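Local coordinates for protein nicotinate phosphoribosyltransferase (Saccharomyces cerevisiae, PDB 1VLP) that catalyses the ATP-dependent formation of nicotinate ribonucleotide from nicotinate and phosphoribosyl diphosphate, the first step from nicotinic acid towards NAD, at residues G366-F369 with T370-R374; R192-R195 with S196-A199. One frame throughout, in Å; residues are numbered along the deposited sequence.

Contact 1. Residues G366-F369 with T370-R374. With PO4 (phosphate ion), chain E.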
loop_
_atom_site.group_PDB
_atom_site.type_symbol
_atom_site.label_atom_id
_atom_site.label_comp_id
_atom_site.label_asym_id
_atom_site.label_seq_id
_atom_site.Cartn_x
_atom_site.Cartn_y
_atom_site.Cartn_z
ATOM N N GLY A 366 -6.255 -5.406 4.623
ATOM C CA GLY A 366 -6.677 -4.289 3.781
ATOM C C GLY A 366 -8.097 -4.387 3.302
ATOM O O GLY A 366 -9.040 -4.065 4.013
ATOM N N THR A 367 -8.243 -4.808 2.056
ATOM C CA THR A 367 -9.570 -4.867 1.395
ATOM C C THR A 367 -10.640 -5.615 2.164
ATOM O O THR A 367 -11.795 -5.218 2.143
ATOM C CB THR A 367 -9.436 -5.433 -0.029
ATOM O OG1 THR A 367 -8.417 -4.670 -0.694
ATOM C CG2 THR A 367 -10.728 -5.295 -0.794
ATOM N N ASN A 368 -10.277 -6.660 2.903
ATOM C CA ASN A 368 -11.272 -7.341 3.687
ATOM C C ASN A 368 -11.921 -6.436 4.726
ATOM O O ASN A 368 -13.067 -6.659 5.088
ATOM C CB ASN A 368 -10.673 -8.574 4.344
ATOM C CG ASN A 368 -11.699 -9.368 5.078
ATOM O OD1 ASN A 368 -11.856 -9.234 6.277
ATOM N ND2 ASN A 368 -12.409 -10.208 4.359
ATOM N N PHE A 369 -11.179 -5.440 5.238
ATOM C CA PHE A 369 -11.759 -4.501 6.180
ATOM C C PHE A 369 -12.684 -3.473 5.486
ATOM O O PHE A 369 -13.804 -3.248 5.908
ATOM C CB PHE A 369 -10.695 -3.770 7.014
ATOM C CG PHE A 369 -10.459 -4.373 8.386
ATOM C CD1 PHE A 369 -11.536 -4.644 9.255
ATOM C CD2 PHE A 369 -9.177 -4.676 8.811
ATOM C CE1 PHE A 369 -11.313 -5.200 10.546
ATOM C CE2 PHE A 369 -8.944 -5.251 10.090
ATOM C CZ PHE A 369 -10.032 -5.530 10.938
ATOM N N THR A 370 -12.176 -2.820 4.448
ATOM C CA THR A 370 -12.805 -1.606 3.894
ATOM C C THR A 370 -13.684 -1.848 2.654
ATOM O O THR A 370 -14.284 -0.894 2.134
ATOM C CB THR A 370 -11.698 -0.594 3.509
ATOM O OG1 THR A 370 -10.841 -1.215 2.532
ATOM C CG2 THR A 370 -10.938 -0.206 4.785
ATOM N N ASN A 371 -13.714 -3.082 2.142
ATOM C CA ASN A 371 -14.542 -3.416 0.996
ATOM C C ASN A 371 -15.112 -4.835 1.056
ATOM O O ASN A 371 -14.954 -5.630 0.135
ATOM C CB ASN A 371 -13.813 -3.080 -0.345
ATOM C CG ASN A 371 -14.766 -2.673 -1.442
ATOM O OD1 ASN A 371 -15.916 -3.079 -1.431
ATOM N ND2 ASN A 371 -14.268 -1.954 -2.438
ATOM N N ASP A 372 -15.836 -5.096 2.158
ATOM C CA ASP A 372 -16.519 -6.343 2.429
ATOM C C ASP A 372 -18.024 -6.056 2.560
ATOM O O ASP A 372 -18.503 -5.759 3.654
ATOM C CB ASP A 372 -15.951 -7.000 3.714
ATOM C CG ASP A 372 -16.584 -8.369 3.999
ATOM O OD1 ASP A 372 -17.310 -8.876 3.118
ATOM O OD2 ASP A 372 -16.380 -8.949 5.086
ATOM N N PHE A 373 -18.721 -6.104 1.420
ATOM C CA PHE A 373 -20.140 -5.732 1.281
ATOM C C PHE A 373 -20.903 -6.855 0.608
ATOM O O PHE A 373 -20.350 -7.603 -0.243
ATOM C CB PHE A 373 -20.274 -4.459 0.459
ATOM C CG PHE A 373 -19.850 -3.228 1.178
ATOM C CD1 PHE A 373 -18.511 -2.920 1.327
ATOM C CD2 PHE A 373 -20.790 -2.373 1.732
ATOM C CE1 PHE A 373 -18.130 -1.779 1.992
ATOM C CE2 PHE A 373 -20.415 -1.233 2.404
ATOM C CZ PHE A 373 -19.101 -0.931 2.550
ATOM N N ARG A 374 -22.160 -7.013 1.003
ATOM C CA ARG A 374 -23.111 -7.871 0.307
ATOM C C ARG A 374 -24.020 -7.006 -0.528
ATOM O O ARG A 374 -24.077 -5.785 -0.372
ATOM C CB ARG A 374 -24.008 -8.629 1.299
ATOM C CG ARG A 374 -23.325 -9.592 2.214
ATOM C CD ARG A 374 -22.658 -10.741 1.501
ATOM N NE ARG A 374 -21.997 -11.588 2.496
ATOM C CZ ARG A 374 -22.628 -12.461 3.291
ATOM N NH1 ARG A 374 -23.938 -12.636 3.207
ATOM N NH2 ARG A 374 -21.940 -13.170 4.180
HETATM P P PO4 E . -5.225 -6.434 0.328
HETATM O O1 PO4 E . -5.391 -5.095 0.995
HETATM O O2 PO4 E . -6.388 -7.365 0.524
HETATM O O3 PO4 E . -5.114 -6.267 -1.194
HETATM O O4 PO4 E . -3.938 -7.120 0.738
HETATM O O HOH W 1 -16.097 -3.260 4.247
#
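Thr367 and Asn371 meet one turn apart through both backbone and side chain. Asn371 N donates to Thr367 O at 2.9 Å. Alongside this bond, Thr367 CG2 packs against Asn371 CB at 3.8 Å, the two side chains pointing the same way. The methyl reaches Asn371 because it stands anti to the backbone N of Thr367, which leaves OG1 beside that N on the phosphate side (chi1 -52° for OG1). A weak bond of 3.4 Å from Thr370 N to Gly366 O closes the preceding turn, and Phe369 N gives the same carbonyl a shorter one of 2.8 Å.

These bonds define the short helix 367-370, which follows strand 360-365 of the parallel sheet in the barrel-like domain of this type II phosphoribosyltransferase. Gly366 is its N-cap, and Thr367 N donates to O1 of a phosphate ion, probably from the crystallisation liquor, at 3.1 Å. An anion at a helix N-terminus is consistent with the inferred role of Thr367 in binding phosphoribosyl diphosphate; Ser341 N also bonds this ion.

At the far end Asn371 leaves helical geometry, and a water bridges Phe369 O and Asp372 N, donating to the first and accepting from the second, each at 2.8 Å. Asp372 CB sits 3.2 Å from Asn368 O. Farther out, Lys175 links the two polar side chains on this side, forming a salt bridge with Asp372 OD2 and a hydrogen bond with Asn368 OD1, while Thr370 OG1 bonds Gly190 O.

Contact 2. Residues R192-R195 with S196-A199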
loop_
_atom_site.group_PDB
_atom_site.type_symbol
_atom_site.label_atom_id
_atom_site.label_comp_id
_atom_site.label_asym_id
_atom_site.label_seq_id
_atom_site.Cartn_x
_atom_site.Cartn_y
_atom_site.Cartn_z
ATOM N N ARG A 192 -6.575 1.934 -0.101
ATOM C CA ARG A 192 -6.564 1.976 -1.558
ATOM C C ARG A 192 -7.810 1.340 -2.164
ATOM O O ARG A 192 -8.329 1.837 -3.162
ATOM C CB ARG A 192 -5.346 1.270 -2.088
ATOM C CG ARG A 192 -4.126 2.088 -1.941
ATOM C CD ARG A 192 -2.922 1.280 -2.389
ATOM N NE ARG A 192 -2.604 0.266 -1.395
ATOM C CZ ARG A 192 -1.658 -0.631 -1.563
ATOM N NH1 ARG A 192 -0.948 -0.615 -2.693
ATOM N NH2 ARG A 192 -1.443 -1.547 -0.621
ATOM N N ARG A 193 -8.347 0.316 -1.521
ATOM C CA ARG A 193 -9.540 -0.281 -2.103
ATOM C C ARG A 193 -10.811 -0.107 -1.298
ATOM O O ARG A 193 -11.746 -0.891 -1.432
ATOM C CB ARG A 193 -9.302 -1.708 -2.506
ATOM C CG ARG A 193 -8.731 -1.791 -3.924
ATOM C CD ARG A 193 -8.610 -3.236 -4.367
ATOM N NE ARG A 193 -7.550 -3.391 -5.344
ATOM C CZ ARG A 193 -7.162 -4.557 -5.840
ATOM N NH1 ARG A 193 -7.743 -5.680 -5.439
ATOM N NH2 ARG A 193 -6.183 -4.590 -6.732
ATOM N N ARG A 194 -10.860 0.936 -0.467
ATOM C CA ARG A 194 -12.042 1.198 0.274
ATOM C C ARG A 194 -13.225 1.465 -0.681
ATOM O O ARG A 194 -13.078 2.087 -1.761
ATOM C CB ARG A 194 -11.858 2.379 1.216
ATOM C CG ARG A 194 -11.694 3.689 0.528
ATOM C CD ARG A 194 -11.085 4.718 1.515
ATOM N NE ARG A 194 -11.065 6.052 0.954
ATOM C CZ ARG A 194 -10.375 7.078 1.454
ATOM N NH1 ARG A 194 -9.594 6.926 2.531
ATOM N NH2 ARG A 194 -10.418 8.255 0.829
ATOM N N ARG A 195 -14.396 1.032 -0.243
ATOM C CA ARG A 195 -15.615 1.300 -1.004
ATOM C C ARG A 195 -15.944 2.808 -1.032
ATOM O O ARG A 195 -16.453 3.360 -2.062
ATOM C CB ARG A 195 -16.773 0.478 -0.463
ATOM C CG ARG A 195 -18.007 0.730 -1.299
ATOM C CD ARG A 195 -18.998 -0.427 -1.219
ATOM N NE ARG A 195 -18.408 -1.634 -1.773
ATOM C CZ ARG A 195 -19.077 -2.643 -2.320
ATOM N NH1 ARG A 195 -20.374 -2.590 -2.517
ATOM N NH2 ARG A 195 -18.413 -3.709 -2.728
ATOM N N SER A 196 -15.562 3.477 0.069
ATOM C CA SER A 196 -15.705 4.903 0.221
ATOM C C SER A 196 -14.912 5.337 1.467
ATOM O O SER A 196 -14.545 4.510 2.307
ATOM C CB SER A 196 -17.163 5.297 0.404
ATOM O OG SER A 196 -17.671 4.810 1.643
ATOM N N LEU A 197 -14.660 6.629 1.560
ATOM C CA LEU A 197 -14.068 7.225 2.793
ATOM C C LEU A 197 -14.930 6.897 4.007
ATOM O O LEU A 197 -14.423 6.435 5.012
ATOM C CB LEU A 197 -13.921 8.716 2.599
ATOM C CG LEU A 197 -13.345 9.495 3.789
ATOM C CD1 LEU A 197 -11.971 9.072 4.132
ATOM C CD2 LEU A 197 -13.369 10.965 3.392
ATOM N N LYS A 198 -16.249 7.005 3.841
ATOM C CA LYS A 198 -17.178 6.715 4.910
ATOM C C LYS A 198 -17.057 5.259 5.337
ATOM O O LYS A 198 -17.153 4.987 6.531
ATOM C CB LYS A 198 -18.591 7.035 4.479
ATOM C CG LYS A 198 -19.630 6.643 5.452
ATOM C CD LYS A 198 -21.003 7.089 5.022
ATOM C CE LYS A 198 -22.079 6.426 5.849
ATOM N NZ LYS A 198 -23.422 7.111 5.726
ATOM N N ALA A 199 -16.875 4.334 4.386
ATOM C CA ALA A 199 -16.758 2.884 4.697
ATOM C C ALA A 199 -15.566 2.664 5.596
ATOM O O ALA A 199 -15.627 1.945 6.589
ATOM C CB ALA A 199 -16.617 2.016 3.411
#
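The N-terminus of helix 197-213 is where Arg194 and Leu197 meet, as the loop after strand 186-188 turns into the helix. Leu197 CD1 lies over one face of the Arg194 guanidinium, 3.3 Å above its plane and displaced toward the rim, with 3.6 Å to NH1 and 3.7 Å to CZ. The two side chains run side by side in the same direction. Arg194 follows this path because CG sits between its backbone N and carbonyl carbon (chi1 68°), after which the chain is extended to NE. Its aliphatic part thereby runs along the Ser196 carbonyl, with CG 3.5 Å from Ser196 O.

Ser196 is the N-cap. Its OG accepts from Ala199 N at 2.9 Å with an N-H...O angle of 149°, satisfying an amide in the first turn that has no earlier helical carbonyl to use. A chi1 of 67° swings the hydroxyl into line for this bond, and OG is also hydrogen-bonded to Tyr165 OH. Leu197 N, another first-turn amide, finds its acceptor in Glu153 OE1 from helix 144-159.

Strand, loop and helix form a beta-alpha connection of the parallel sheet. On the other flank of the connection, Arg195 CB approaches Ala199 CB at 4.2 Å, a loose methylene-methyl contact, while the rest of the Arg195 chain leads away from the helix. The polar ends of both arginines are held from outside: Arg194 NH1 by a salt bridge to Asp23 and a hydrogen bond to Gln200 OE1, Arg195 NH1 by Ser383 OG. Phe156 adds a cation-pi contact to Arg195.

Contacts 1 and 2 lie with their centres about 9 Å apart and touch directly, although contact 2 comes first along the chain. The Asn371 amide bridges them by two probable hydrogen bonds: Asn371 OD1 to Arg195 NH2 and Asn371 ND2 to Arg193 O, each 2.9 Å. Packing adds to this, with Phe373 CD1 at 3.4 Å from Arg195 NE and Thr370 OG1 at 3.5 Å from Arg194 CA. Contact 1 reaches the phosphate directly, whereas the Arg194 side chain of contact 2 is about 8 Å from that of Thr367 at the nearest atoms. Phe189, a nicotinate-binding residue by similarity, comes shortly before residues 192-199, and its side chain lies about 4 Å from Gly366.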